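Local coordinates for protein putative secreted endoglycosylceramidase (Rhodococcus hoagii, PDB 6JYZ) that probably hydrolyses the glycosidic bond between sugar and ceramide in galactose-based glycosphingolipids, acting as an endogalactosylceramidase of glycosyl hydrolase family 5, at residues 49-53 against 84-90; 125-131 against 150-154; 423-429 against 468-474. One frame throughout, in Å; residues are numbered along the deposited sequence.

Interaction 1: 49-53 against 84-90; sequences GLNDY and LNIAWSA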
ATOM      1  N   GLY A  49      -7.063  -5.968   7.669  1.00 10.08           N
ATOM      2  CA  GLY A  49      -7.723  -6.614   8.809  1.00 10.65           C
ATOM      3  C   GLY A  49      -7.529  -5.893  10.127  1.00 10.79           C
ATOM      4  O   GLY A  49      -8.362  -6.139  11.026  1.00 12.17           O
ATOM      5  N   LEU A  50      -6.523  -5.055  10.294  1.00 10.29           N
ATOM      6  CA  LEU A  50      -6.352  -4.308  11.538  1.00 10.66           C
ATOM      7  C   LEU A  50      -6.895  -2.884  11.430  1.00 10.80           C
ATOM      8  O   LEU A  50      -6.821  -2.128  12.400  1.00 11.55           O
ATOM      9  CB  LEU A  50      -4.875  -4.222  11.910  1.00 11.83           C
ATOM     10  CG  LEU A  50      -4.190  -5.577  12.026  1.00 12.07           C
ATOM     11  CD1 LEU A  50      -2.783  -5.332  12.519  1.00 14.74           C
ATOM     12  CD2 LEU A  50      -4.937  -6.507  12.999  1.00 14.54           C
ATOM     13  N   ASN A  51      -7.500  -2.522  10.307  1.00 10.04           N
ATOM     14  CA  ASN A  51      -8.025  -1.150  10.166  1.00 10.36           C
ATOM     15  C   ASN A  51      -9.341  -1.023  10.940  1.00 12.25           C
ATOM     16  O   ASN A  51     -10.022  -2.013  11.220  1.00 12.16           O
ATOM     17  CB  ASN A  51      -8.145  -0.850   8.654  1.00 10.39           C
ATOM     18  CG  ASN A  51      -8.147   0.643   8.396  1.00 11.47           C
ATOM     19  OD1 ASN A  51      -8.103   1.504   9.293  1.00 12.69           O
ATOM     20  ND2 ASN A  51      -8.211   1.008   7.116  1.00 12.29           N
ATOM     21  N   ASP A  52      -9.698   0.226  11.245  1.00 11.26           N
ATOM     22  CA  ASP A  52     -10.836   0.574  12.110  1.00 12.05           C
ATOM     23  C   ASP A  52     -11.848   1.315  11.246  1.00 11.68           C
ATOM     24  O   ASP A  52     -11.747   2.533  11.044  1.00 13.72           O
ATOM     25  CB  ASP A  52     -10.309   1.445  13.254  1.00 12.56           C
ATOM     26  CG  ASP A  52     -11.401   1.920  14.187  1.00 14.94           C
ATOM     27  OD1 ASP A  52     -12.479   1.335  14.212  1.00 18.25           O
ATOM     28  OD2 ASP A  52     -11.136   2.927  14.892  1.00 16.08           O
ATOM     29  N   TYR A  53     -12.819   0.653  10.678  1.00 11.26           N
ATOM     30  CA  TYR A  53     -13.809   1.294   9.822  1.00 10.59           C
ATOM     31  C   TYR A  53     -15.076   1.597  10.603  1.00 12.03           C
ATOM     32  O   TYR A  53     -15.531   0.813  11.486  1.00 13.28           O
ATOM     33  CB  TYR A  53     -14.221   0.323   8.720  1.00 11.51           C
ATOM     34  CG  TYR A  53     -13.162   0.094   7.683  1.00 11.05           C
ATOM     35  CD1 TYR A  53     -12.903   1.018   6.685  1.00 12.10           C
ATOM     36  CD2 TYR A  53     -12.354  -1.037   7.716  1.00 13.04           C
ATOM     37  CE1 TYR A  53     -11.908   0.822   5.726  1.00 12.42           C
ATOM     38  CE2 TYR A  53     -11.343  -1.272   6.767  1.00 12.80           C
ATOM     39  CZ  TYR A  53     -11.128  -0.317   5.798  1.00 12.51           C
ATOM     40  OH  TYR A  53     -10.093  -0.565   4.928  1.00 13.79           O
ATOM     41  N   LEU A  84       0.209  -3.078   5.251  1.00  8.81           N
ATOM     42  CA  LEU A  84      -0.692  -3.323   6.378  1.00  9.20           C
ATOM     43  C   LEU A  84      -1.396  -2.011   6.730  1.00  8.56           C
ATOM     44  O   LEU A  84      -0.736  -1.056   7.175  1.00  9.50           O
ATOM     45  CB  LEU A  84       0.148  -3.887   7.532  1.00 10.22           C
ATOM     46  CG  LEU A  84      -0.699  -4.407   8.689  1.00 10.40           C
ATOM     47  CD1 LEU A  84      -1.421  -5.717   8.340  1.00 11.67           C
ATOM     48  CD2 LEU A  84       0.209  -4.622   9.879  1.00 13.07           C
ATOM     49  N   ASN A  85      -2.687  -1.968   6.449  1.00  8.35           N
ATOM     50  CA  ASN A  85      -3.434  -0.709   6.606  1.00  9.00           C
ATOM     51  C   ASN A  85      -3.854  -0.583   8.071  1.00  9.26           C
ATOM     52  O   ASN A  85      -4.791  -1.288   8.496  1.00 10.62           O
ATOM     53  CB  ASN A  85      -4.662  -0.752   5.687  1.00  9.37           C
ATOM     54  CG  ASN A  85      -4.413  -1.253   4.273  1.00 10.18           C
ATOM     55  OD1 ASN A  85      -5.152  -2.156   3.831  1.00 12.30           O
ATOM     56  ND2 ASN A  85      -3.460  -0.689   3.545  1.00 10.16           N
ATOM     57  N   ILE A  86      -3.214   0.322   8.771  1.00  8.82           N
ATOM     58  CA  ILE A  86      -3.477   0.524  10.201  1.00  9.31           C
ATOM     59  C   ILE A  86      -4.104   1.890  10.425  1.00  9.42           C
ATOM     60  O   ILE A  86      -4.131   2.738   9.522  1.00 10.22           O
ATOM     61  CB  ILE A  86      -2.209   0.356  11.031  1.00  9.97           C
ATOM     62  CG1 ILE A  86      -1.163   1.411  10.714  1.00 11.60           C
ATOM     63  CG2 ILE A  86      -1.619  -1.074  10.864  1.00 11.72           C
ATOM     64  CD1 ILE A  86       0.053   1.428  11.653  1.00 13.34           C
ATOM     65  N   ALA A  87      -4.663   2.119  11.621  1.00 10.07           N
ATOM     66  CA  ALA A  87      -5.495   3.307  11.869  1.00  9.93           C
ATOM     67  C   ALA A  87      -4.969   4.134  13.014  1.00  9.79           C
ATOM     68  O   ALA A  87      -4.835   3.638  14.165  1.00  9.66           O
ATOM     69  CB  ALA A  87      -6.914   2.859  12.188  1.00 11.97           C
ATOM     70  N   TRP A  88      -4.810   5.410  12.754  1.00  9.36           N
ATOM     71  CA  TRP A  88      -4.523   6.357  13.822  1.00  8.97           C
ATOM     72  C   TRP A  88      -5.594   6.268  14.911  1.00  9.23           C
ATOM     73  O   TRP A  88      -5.250   6.319  16.128  1.00  9.87           O
ATOM     74  CB  TRP A  88      -4.491   7.770  13.193  1.00  8.80           C
ATOM     75  CG  TRP A  88      -4.221   8.902  14.157  1.00  9.76           C
ATOM     76  CD1 TRP A  88      -3.720   8.858  15.452  1.00 10.58           C
ATOM     77  CD2 TRP A  88      -4.430  10.287  13.841  1.00  9.25           C
ATOM     78  NE1 TRP A  88      -3.614  10.136  15.933  1.00 10.08           N
ATOM     79  CE2 TRP A  88      -4.042  11.018  14.986  1.00  9.93           C
ATOM     80  CE3 TRP A  88      -4.919  10.957  12.685  1.00 10.09           C
ATOM     81  CZ2 TRP A  88      -4.122  12.417  15.010  1.00 10.49           C
ATOM     82  CZ3 TRP A  88      -4.977  12.350  12.726  1.00 10.17           C
ATOM     83  CH2 TRP A  88      -4.589  13.067  13.865  1.00 11.15           C
ATOM     84  N   SER A  89      -6.855   6.082  14.562  1.00  8.75           N
ATOM     85  CA  SER A  89      -7.910   6.035  15.555  1.00  9.21           C
ATOM     86  C   SER A  89      -7.706   4.890  16.527  1.00  9.64           C
ATOM     87  O   SER A  89      -8.176   5.018  17.669  1.00 11.55           O
ATOM     88  CB  SER A  89      -9.276   5.953  14.911  1.00 10.14           C
ATOM     89  OG  SER A  89      -9.356   4.733  14.176  1.00 11.41           O
ATOM     90  N   ALA A  90      -7.102   3.799  16.120  1.00  9.51           N
ATOM     91  CA  ALA A  90      -6.877   2.655  17.046  1.00  9.39           C
ATOM     92  C   ALA A  90      -5.581   2.866  17.788  1.00  9.72           C
ATOM     93  O   ALA A  90      -5.481   2.455  18.952  1.00 11.38           O
ATOM     94  CB  ALA A  90      -6.846   1.387  16.222  1.00 11.56           C
TER
HETATM   95  O   HOH W   1      -4.561  -4.049   8.607  1.00 10.49           O
HETATM   96  O   HOH W   2     -10.113   4.531  11.579  1.00 13.85           O

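Interaction 2: 125-131 against 150-154; sequences HQDAWGP and GWDGA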
ATOM      1  N   HIS A 125      -3.350   4.467   7.401  1.00  8.74           N
ATOM      2  CA  HIS A 125      -4.348   4.489   6.349  1.00  8.63           C
ATOM      3  C   HIS A 125      -5.500   5.383   6.732  1.00  9.59           C
ATOM      4  O   HIS A 125      -5.900   5.524   7.889  1.00 10.67           O
ATOM      5  CB  HIS A 125      -4.868   3.071   6.086  1.00  9.84           C
ATOM      6  CG  HIS A 125      -5.398   2.891   4.681  1.00  9.08           C
ATOM      7  ND1 HIS A 125      -6.707   2.957   4.240  1.00 13.04           N
ATOM      8  CD2 HIS A 125      -4.592   2.693   3.607  1.00  7.55           C
ATOM      9  CE1 HIS A 125      -6.625   2.768   2.872  1.00  8.54           C
ATOM     10  NE2 HIS A 125      -5.386   2.614   2.514  1.00 12.50           N
ATOM     11  N   GLN A 126      -6.163   5.953   5.737  1.00  9.27           N
ATOM     12  CA  GLN A 126      -7.406   6.725   5.928  1.00  9.44           C
ATOM     13  C   GLN A 126      -8.103   6.750   4.579  1.00  9.56           C
ATOM     14  O   GLN A 126      -7.447   6.681   3.529  1.00 10.42           O
ATOM     15  CB  GLN A 126      -7.115   8.154   6.423  1.00  9.42           C
ATOM     16  CG  GLN A 126      -6.337   9.041   5.438  1.00  9.89           C
ATOM     17  CD  GLN A 126      -7.146   9.632   4.311  1.00  9.87           C
ATOM     18  OE1 GLN A 126      -6.593   9.900   3.172  1.00 13.32           O
ATOM     19  NE2 GLN A 126      -8.371   9.885   4.519  1.00  8.32           N
ATOM     20  N   ASP A 127      -9.414   6.875   4.618  1.00  9.43           N
ATOM     21  CA  ASP A 127     -10.157   7.321   3.434  1.00 10.09           C
ATOM     22  C   ASP A 127     -11.103   8.397   3.918  1.00  9.27           C
ATOM     23  O   ASP A 127     -11.742   8.227   4.959  1.00  9.85           O
ATOM     24  CB  ASP A 127     -11.035   6.205   2.824  1.00 10.65           C
ATOM     25  CG  ASP A 127     -10.243   4.977   2.460  1.00 12.81           C
ATOM     26  OD1 ASP A 127      -9.592   4.992   1.391  1.00 13.13           O
ATOM     27  OD2 ASP A 127     -10.269   3.990   3.229  1.00 12.90           O
ATOM     28  N   ALA A 128     -11.208   9.509   3.177  1.00  9.20           N
ATOM     29  CA  ALA A 128     -12.162  10.543   3.562  1.00 10.23           C
ATOM     30  C   ALA A 128     -12.010  10.919   5.034  1.00  9.17           C
ATOM     31  O   ALA A 128     -12.989  11.101   5.754  1.00 10.23           O
ATOM     32  CB  ALA A 128     -13.607  10.167   3.227  1.00 10.54           C
ATOM     33  N   TRP A 129     -10.725  11.040   5.439  1.00  8.97           N
ATOM     34  CA  TRP A 129     -10.345  11.501   6.792  1.00  8.91           C
ATOM     35  C   TRP A 129     -10.555  10.464   7.909  1.00  8.37           C
ATOM     36  O   TRP A 129      -9.577  10.225   8.646  1.00  9.37           O
ATOM     37  CB  TRP A 129     -10.997  12.857   7.169  1.00  9.39           C
ATOM     38  CG  TRP A 129     -10.560  13.289   8.551  1.00  8.91           C
ATOM     39  CD1 TRP A 129     -11.335  13.183   9.681  1.00 10.26           C
ATOM     40  CD2 TRP A 129      -9.269  13.774   8.943  1.00  8.87           C
ATOM     41  NE1 TRP A 129     -10.579  13.644  10.743  1.00 10.41           N
ATOM     42  CE2 TRP A 129      -9.304  13.973  10.346  1.00  9.52           C
ATOM     43  CE3 TRP A 129      -8.076  14.048   8.255  1.00  9.15           C
ATOM     44  CZ2 TRP A 129      -8.178  14.397  11.053  1.00 10.11           C
ATOM     45  CZ3 TRP A 129      -6.967  14.456   8.976  1.00 10.17           C
ATOM     46  CH2 TRP A 129      -7.032  14.602  10.371  1.00 10.50           C
ATOM     47  N   GLY A 130     -11.754   9.943   8.112  1.00  9.49           N
ATOM     48  CA  GLY A 130     -11.909   9.005   9.218  1.00 10.41           C
ATOM     49  C   GLY A 130     -13.288   8.435   9.335  1.00  9.80           C
ATOM     50  O   GLY A 130     -14.168   8.660   8.504  1.00 10.22           O
ATOM     51  N   PRO A 131     -13.510   7.631  10.408  1.00  9.77           N
ATOM     52  CA  PRO A 131     -14.834   7.040  10.613  1.00 10.71           C
ATOM     53  C   PRO A 131     -15.942   8.012  10.974  1.00 10.74           C
ATOM     54  O   PRO A 131     -17.091   7.582  10.901  1.00 12.05           O
ATOM     55  CB  PRO A 131     -14.645   6.091  11.849  1.00 11.10           C
ATOM     56  CG  PRO A 131     -13.124   5.851  11.899  1.00 11.31           C
ATOM     57  CD  PRO A 131     -12.505   7.169  11.397  1.00 10.30           C
ATOM     58  N   GLY A 150     -19.272   7.117   6.989  1.00 10.79           N
ATOM     59  CA  GLY A 150     -17.995   7.083   7.678  1.00 10.52           C
ATOM     60  C   GLY A 150     -17.020   6.084   7.043  1.00 10.12           C
ATOM     61  O   GLY A 150     -17.443   5.064   6.484  1.00 10.91           O
ATOM     62  N   TRP A 151     -15.718   6.390   7.212  1.00  9.64           N
ATOM     63  CA  TRP A 151     -14.682   5.569   6.593  1.00  9.67           C
ATOM     64  C   TRP A 151     -13.680   5.114   7.648  1.00  9.73           C
ATOM     65  O   TRP A 151     -14.060   4.307   8.509  1.00 11.17           O
ATOM     66  CB  TRP A 151     -14.056   6.332   5.405  1.00 10.47           C
ATOM     67  CG  TRP A 151     -15.054   6.540   4.300  1.00  9.90           C
ATOM     68  CD1 TRP A 151     -15.960   7.559   4.203  1.00 10.77           C
ATOM     69  CD2 TRP A 151     -15.259   5.672   3.190  1.00 11.12           C
ATOM     70  NE1 TRP A 151     -16.728   7.367   3.091  1.00 11.23           N
ATOM     71  CE2 TRP A 151     -16.336   6.220   2.449  1.00 10.82           C
ATOM     72  CE3 TRP A 151     -14.599   4.531   2.689  1.00 12.15           C
ATOM     73  CZ2 TRP A 151     -16.819   5.624   1.277  1.00 11.77           C
ATOM     74  CZ3 TRP A 151     -15.097   3.942   1.536  1.00 12.56           C
ATOM     75  CH2 TRP A 151     -16.176   4.494   0.846  1.00 12.54           C
ATOM     76  N   ASP A 152     -12.458   5.595   7.610  1.00  9.66           N
ATOM     77  CA  ASP A 152     -11.362   5.071   8.444  1.00  9.94           C
ATOM     78  C   ASP A 152     -10.272   6.097   8.445  1.00  9.53           C
ATOM     79  O   ASP A 152     -10.117   6.832   7.450  1.00  9.85           O
ATOM     80  CB  ASP A 152     -10.839   3.723   7.918  1.00 10.50           C
ATOM     81  CG  ASP A 152     -10.306   3.824   6.498  1.00 10.53           C
ATOM     82  OD1 ASP A 152     -11.170   4.103   5.574  1.00 11.15           O
ATOM     83  OD2 ASP A 152      -9.121   3.641   6.273  1.00 12.20           O
ATOM     84  N   GLY A 153      -9.488   6.154   9.542  1.00  9.72           N
ATOM     85  CA  GLY A 153      -8.381   7.087   9.637  1.00  9.57           C
ATOM     86  C   GLY A 153      -8.332   7.691  11.018  1.00  9.79           C
ATOM     87  O   GLY A 153      -7.951   7.012  11.999  1.00 10.54           O
ATOM     88  N   ALA A 154      -8.673   8.955  11.110  1.00  9.42           N
ATOM     89  CA  ALA A 154      -8.471   9.704  12.335  1.00  9.58           C
ATOM     90  C   ALA A 154      -9.558   9.456  13.371  1.00  9.85           C
ATOM     91  O   ALA A 154     -10.712   9.249  13.058  1.00  9.94           O
ATOM     92  CB  ALA A 154      -8.463  11.180  11.954  1.00 10.50           C
TER

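Interaction 3: 423-429 against 468-474; sequences GFRGDGS and AGEYSVT. With EDO (1,2-ethanediol), chain F.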
ATOM      1  N   GLY A 423      11.947 -14.054 -17.781  1.00 14.59           N
ATOM      2  CA  GLY A 423      12.910 -14.219 -16.708  1.00 13.66           C
ATOM      3  C   GLY A 423      13.694 -12.949 -16.491  1.00 12.81           C
ATOM      4  O   GLY A 423      13.227 -11.826 -16.760  1.00 14.99           O
ATOM      5  N   PHE A 424      14.885 -13.036 -15.916  1.00 11.93           N
ATOM      6  CA  PHE A 424      15.594 -11.867 -15.408  1.00 11.20           C
ATOM      7  C   PHE A 424      17.083 -12.007 -15.546  1.00 10.64           C
ATOM      8  O   PHE A 424      17.564 -13.160 -15.766  1.00 11.78           O
ATOM      9  CB  PHE A 424      15.231 -11.524 -13.933  1.00 11.40           C
ATOM     10  CG  PHE A 424      15.496 -12.689 -12.973  1.00 10.07           C
ATOM     11  CD1 PHE A 424      14.594 -13.701 -12.756  1.00 10.98           C
ATOM     12  CD2 PHE A 424      16.706 -12.689 -12.301  1.00 10.75           C
ATOM     13  CE1 PHE A 424      14.889 -14.738 -11.871  1.00 11.29           C
ATOM     14  CE2 PHE A 424      16.994 -13.733 -11.406  1.00 12.39           C
ATOM     15  CZ  PHE A 424      16.118 -14.743 -11.204  1.00 10.76           C
ATOM     16  N   ARG A 425      17.798 -10.927 -15.477  1.00 11.06           N
ATOM     17  CA  ARG A 425      19.236 -10.947 -15.662  1.00 12.35           C
ATOM     18  C   ARG A 425      19.877  -9.841 -14.888  1.00 11.81           C
ATOM     19  O   ARG A 425      19.176  -8.851 -14.500  1.00 12.24           O
ATOM     20  CB  ARG A 425      19.683 -10.948 -17.114  1.00 16.01           C
ATOM     21  CG  ARG A 425      19.391  -9.693 -17.882  1.00 18.40           C
ATOM     22  CD  ARG A 425      19.882  -9.825 -19.370  1.00 18.41           C
ATOM     23  NE  ARG A 425      19.155 -10.879 -20.053  1.00 17.57           N
ATOM     24  CZ  ARG A 425      19.680 -12.063 -20.428  1.00 15.12           C
ATOM     25  NH1 ARG A 425      20.946 -12.357 -20.290  1.00 16.49           N
ATOM     26  NH2 ARG A 425      18.870 -13.007 -20.850  1.00 18.64           N
ATOM     27  N   GLY A 426      21.159  -9.909 -14.635  1.00 11.81           N
ATOM     28  CA  GLY A 426      21.849  -8.880 -13.904  1.00 12.30           C
ATOM     29  C   GLY A 426      23.337  -9.101 -13.916  1.00 12.07           C
ATOM     30  O   GLY A 426      23.858  -9.953 -14.702  1.00 12.84           O
ATOM     31  N   ASP A 427      24.036  -8.296 -13.184  1.00 12.17           N
ATOM     32  CA  ASP A 427      25.486  -8.402 -13.055  1.00 13.35           C
ATOM     33  C   ASP A 427      25.862  -8.052 -11.646  1.00 13.92           C
ATOM     34  O   ASP A 427      25.773  -6.836 -11.298  1.00 14.39           O
ATOM     35  CB  ASP A 427      26.168  -7.505 -14.102  1.00 16.82           C
ATOM     36  CG  ASP A 427      27.673  -7.651 -14.146  1.00 18.23           C
ATOM     37  OD1 ASP A 427      28.224  -8.219 -13.241  1.00 18.86           O
ATOM     38  OD2 ASP A 427      28.276  -7.008 -15.075  1.00 25.17           O
ATOM     39  N   GLY A 428      26.209  -9.050 -10.841  1.00 13.11           N
ATOM     40  CA  GLY A 428      26.523  -8.750  -9.458  1.00 13.66           C
ATOM     41  C   GLY A 428      26.878 -10.031  -8.725  1.00 14.21           C
ATOM     42  O   GLY A 428      26.830 -11.137  -9.299  1.00 15.16           O
ATOM     43  N   SER A 429      27.188  -9.861  -7.447  1.00 15.85           N
ATOM     44  CA  SER A 429      27.649 -10.972  -6.609  1.00 15.64           C
ATOM     45  C   SER A 429      26.699 -11.165  -5.456  1.00 14.92           C
ATOM     46  O   SER A 429      26.441 -10.200  -4.739  1.00 18.26           O
ATOM     47  CB  SER A 429      29.111 -10.800  -6.128  1.00 18.14           C
ATOM     48  OG  SER A 429      29.952 -10.804  -7.280  1.00 20.87           O
ATOM     49  N   ALA A 468      28.090 -14.307  -9.442  1.00 14.56           N
ATOM     50  CA  ALA A 468      29.387 -13.677  -9.217  1.00 15.09           C
ATOM     51  C   ALA A 468      29.824 -12.957 -10.473  1.00 17.88           C
ATOM     52  O   ALA A 468      30.937 -13.060 -10.967  1.00 22.69           O
ATOM     53  CB  ALA A 468      30.373 -14.746  -8.782  1.00 19.21           C
ATOM     54  N   GLY A 469      28.936 -12.161 -11.063  1.00 15.62           N
ATOM     55  CA  GLY A 469      29.193 -11.484 -12.330  1.00 15.41           C
ATOM     56  C   GLY A 469      27.890 -11.438 -13.143  1.00 13.54           C
ATOM     57  O   GLY A 469      26.785 -11.438 -12.556  1.00 14.26           O
ATOM     58  N   GLU A 470      27.982 -11.432 -14.455  1.00 13.50           N
ATOM     59  CA  GLU A 470      26.795 -11.462 -15.287  1.00 14.16           C
ATOM     60  C   GLU A 470      26.054 -12.759 -15.043  1.00 12.49           C
ATOM     61  O   GLU A 470      26.693 -13.851 -15.023  1.00 14.88           O
ATOM     62  CB  GLU A 470      27.150 -11.398 -16.766  1.00 16.51           C
ATOM     63  CG  GLU A 470      27.640 -10.036 -17.238  1.00 20.18           C
ATOM     64  CD  GLU A 470      27.705  -9.912 -18.768  1.00 22.67           C
ATOM     65  OE1 GLU A 470      27.614 -10.939 -19.462  1.00 26.70           O
ATOM     66  OE2 GLU A 470      27.869  -8.781 -19.223  1.00 29.07           O
ATOM     67  N   TYR A 471      24.747 -12.765 -15.045  1.00 11.86           N
ATOM     68  CA  TYR A 471      23.946 -13.952 -14.916  1.00 11.31           C
ATOM     69  C   TYR A 471      22.579 -13.794 -15.540  1.00 11.18           C
ATOM     70  O   TYR A 471      22.142 -12.636 -15.742  1.00 11.53           O
ATOM     71  CB  TYR A 471      23.784 -14.378 -13.454  1.00 11.98           C
ATOM     72  CG  TYR A 471      23.008 -13.342 -12.642  1.00 11.89           C
ATOM     73  CD1 TYR A 471      21.602 -13.397 -12.570  1.00 13.62           C
ATOM     74  CD2 TYR A 471      23.664 -12.291 -12.044  1.00 12.25           C
ATOM     75  CE1 TYR A 471      20.902 -12.361 -11.936  1.00 13.09           C
ATOM     76  CE2 TYR A 471      22.972 -11.270 -11.368  1.00 13.18           C
ATOM     77  CZ  TYR A 471      21.603 -11.324 -11.367  1.00 13.17           C
ATOM     78  OH  TYR A 471      20.930 -10.309 -10.668  1.00 15.28           O
ATOM     79  N   SER A 472      21.899 -14.864 -15.811  1.00 10.69           N
ATOM     80  CA  SER A 472      20.519 -14.770 -16.239  1.00 10.92           C
ATOM     81  C   SER A 472      19.805 -16.017 -15.810  1.00 11.56           C
ATOM     82  O   SER A 472      20.391 -17.111 -15.669  1.00 12.30           O
ATOM     83  CB  SER A 472      20.371 -14.493 -17.708  1.00 12.64           C
ATOM     84  OG  SER A 472      20.943 -15.630 -18.446  1.00 14.49           O
ATOM     85  N   VAL A 473      18.508 -15.920 -15.609  1.00 11.17           N
ATOM     86  CA  VAL A 473      17.641 -17.034 -15.292  1.00 11.10           C
ATOM     87  C   VAL A 473      16.426 -16.892 -16.167  1.00 12.32           C
ATOM     88  O   VAL A 473      15.616 -15.938 -15.965  1.00 12.20           O
ATOM     89  CB  VAL A 473      17.225 -17.126 -13.801  1.00 12.09           C
ATOM     90  CG1 VAL A 473      16.367 -18.349 -13.608  1.00 14.17           C
ATOM     91  CG2 VAL A 473      18.431 -17.093 -12.904  1.00 12.76           C
ATOM     92  N   THR A 474      16.234 -17.723 -17.186  1.00 14.01           N
ATOM     93  CA  THR A 474      15.189 -17.509 -18.175  1.00 15.64           C
ATOM     94  C   THR A 474      14.442 -18.814 -18.374  1.00 18.84           C
ATOM     95  O   THR A 474      14.846 -19.947 -18.052  1.00 19.18           O
ATOM     96  CB  THR A 474      15.688 -16.637 -19.361  1.00 22.34           C
ATOM     97  OG1 THR A 474      16.719 -17.332 -20.013  1.00 22.73           O
ATOM     98  CG2 THR A 474      16.344 -15.294 -19.070  1.00 24.32           C
TER
HETATM   99  C1  EDO F 505      15.299 -10.266 -19.499  1.00 33.47           C
HETATM  100  O1  EDO F 505      16.584  -9.744 -19.823  1.00 33.04           O
HETATM  101  C2  EDO F 505      15.359 -11.713 -19.695  1.00 30.50           C
HETATM  102  O2  EDO F 505      16.035 -12.155 -20.861  1.00 32.99           O
HETATM  103  O   HOH W   3      22.625 -14.870 -20.044  1.00 27.38           O
HETATM  104  O   HOH W   4      27.339  -6.701 -17.579  1.00 37.46           O

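Interaction 1: 49-53 against 84-90
At the C-terminal end of strand 81-86 in the glycosyl hydrolase family 5 barrel, Asn51 and Asp52 of the loop after strand 38-47 lie against Asn85, Ala87 and Ser89. The hydroxyl of Ser89 donates to Asp52 OD2 (OG to OD2, 2.6 Å), meeting the carboxylate on its anti side and 22° out of its plane. A water bonded to Ser89 OG and to Asp52 O adds a second link between the same two residues. Asn51 turns CG anti to its own N (chi1 -158°), which lays OD1 over Ala87 CB at 3.4 Å, while its CB rests on Asn85 O. The same OD1 accepts Asp52 N (2.8 Å) from above the carbonyl plane, and ND2 reaches across to Asp152. Replacing Asn51 with alanine would probably leave both Asp52 N and the Asp152 carboxylate short of a partner, and a gap over the Ala87 methyl. Further back, Leu50 CD1 touches Leu84 CD2 at 4.1 Å, and another water links Leu50 N to Asn85 O. Asn85 itself sends ND2 to Asp123 and Asn46. The arrangement is typical of a TIM barrel, where loops following neighbouring parallel strands knit together at the C-terminal rim that holds the active site in this family.

Interaction 2: 125-131 against 150-154
Asp152 turns its CG between its own N and carbonyl carbon (chi1 60°), bringing the carboxylate to both His125 and Asp127. His125 ND1 donates to Asp152 OD2 (3.2 Å) in the plane of the imidazole, nearly straight at 169°, with ring and carboxylate almost coplanar; the oxygen also takes the ND2 of Asn51. On the other branch, Asp152 OD1 lies 2.5 Å from Asp127 OD2, so close that one of the two acids probably holds a proton; their carboxylates are turned well out of a common plane. A single antiparallel bridge joins the backbones here, Asp127 N donating to Asp152 O, within the long loop that follows barrel strand 119-124 of this glycosyl hydrolase family 5 fold. Gly153 passes close to Gln126 CB and Trp129 O, where a CB would collide with both. Beyond it, Ala154 N bonds Trp129 O (2.9 Å) in the carbonyl plane. Trp129 extends with CG anti to its N (chi1 -179°), and the Ala154 methyl packs against the indole, 3.3 Å from CE2, while NE1 is held by Thr159. The Trp151 indole has CD1 3.6 Å from Ala128 CB, CE3 beside Asp127 CB, and Arg173 in a cation-pi contact.

Interaction 3: 423-429 against 468-474
A water between Asp427 and Glu470 donates to both carboxylates, 2.7 Å from Asp427 OD2 and 2.7 Å from Glu470 OE2, and so probably eases the repulsion of two acids whose planes are almost perpendicular. Both residues lie on the same sheet face as Arg425 and Ser472. Arg425 lays one face of its guanidinium over Ser472 CB, NH1 3.4 Å from that carbon; a bend at chi3 (63°) folds the group back over the neighbouring strand. Its NE and NH2 hold a 1,2-ethanediol, probably from the crystallisation liquor, with NE 2.8 Å from O1 in the guanidinium plane. The opposite face is apolar: Val473 CB stands over the Phe424 ring in a CH-pi contact, 3.7 Å from CZ, and Phe424 CE2 meets the edge of the Tyr471 ring. Tyr471 lies over Gly426, its CE2 3.4 Å from Gly426 C, where a CB would run into the phenol oxygen. Paired backbone bonds at Phe424-Val473, Gly426-Tyr471 and Gly428-Gly469 join the strands. They form the middle of an antiparallel sheet between strands 416-420 and 444-447, with Phe424, Tyr471 and Val473 packed on strand 431-437 and Tyr471 OH hydrogen-bonded to Pro414 O at the end of strand 409-414.

From the N terminus, interaction 1 comes first: the end of strand 81-86 comes back against the loop after strand 38-47, closing a segment that includes helix 68-75. Interaction 2 then closes an irregular excursion of 18 residues within the loop after strand 119-124. The two touch, their centres about 9 Å apart, through Ile86 O to His125 N and the Tyr53 ring against Asp152; together they tie adjacent strand ends of the barrel. Interaction 3 closes a span containing strands 431-437, 444-447, 452-457 and 460-467 in the C-terminal beta region, its centre about 40 Å from that of interaction 1 and 44 Å from that of interaction 2. All three lie in series, none nested or crossing.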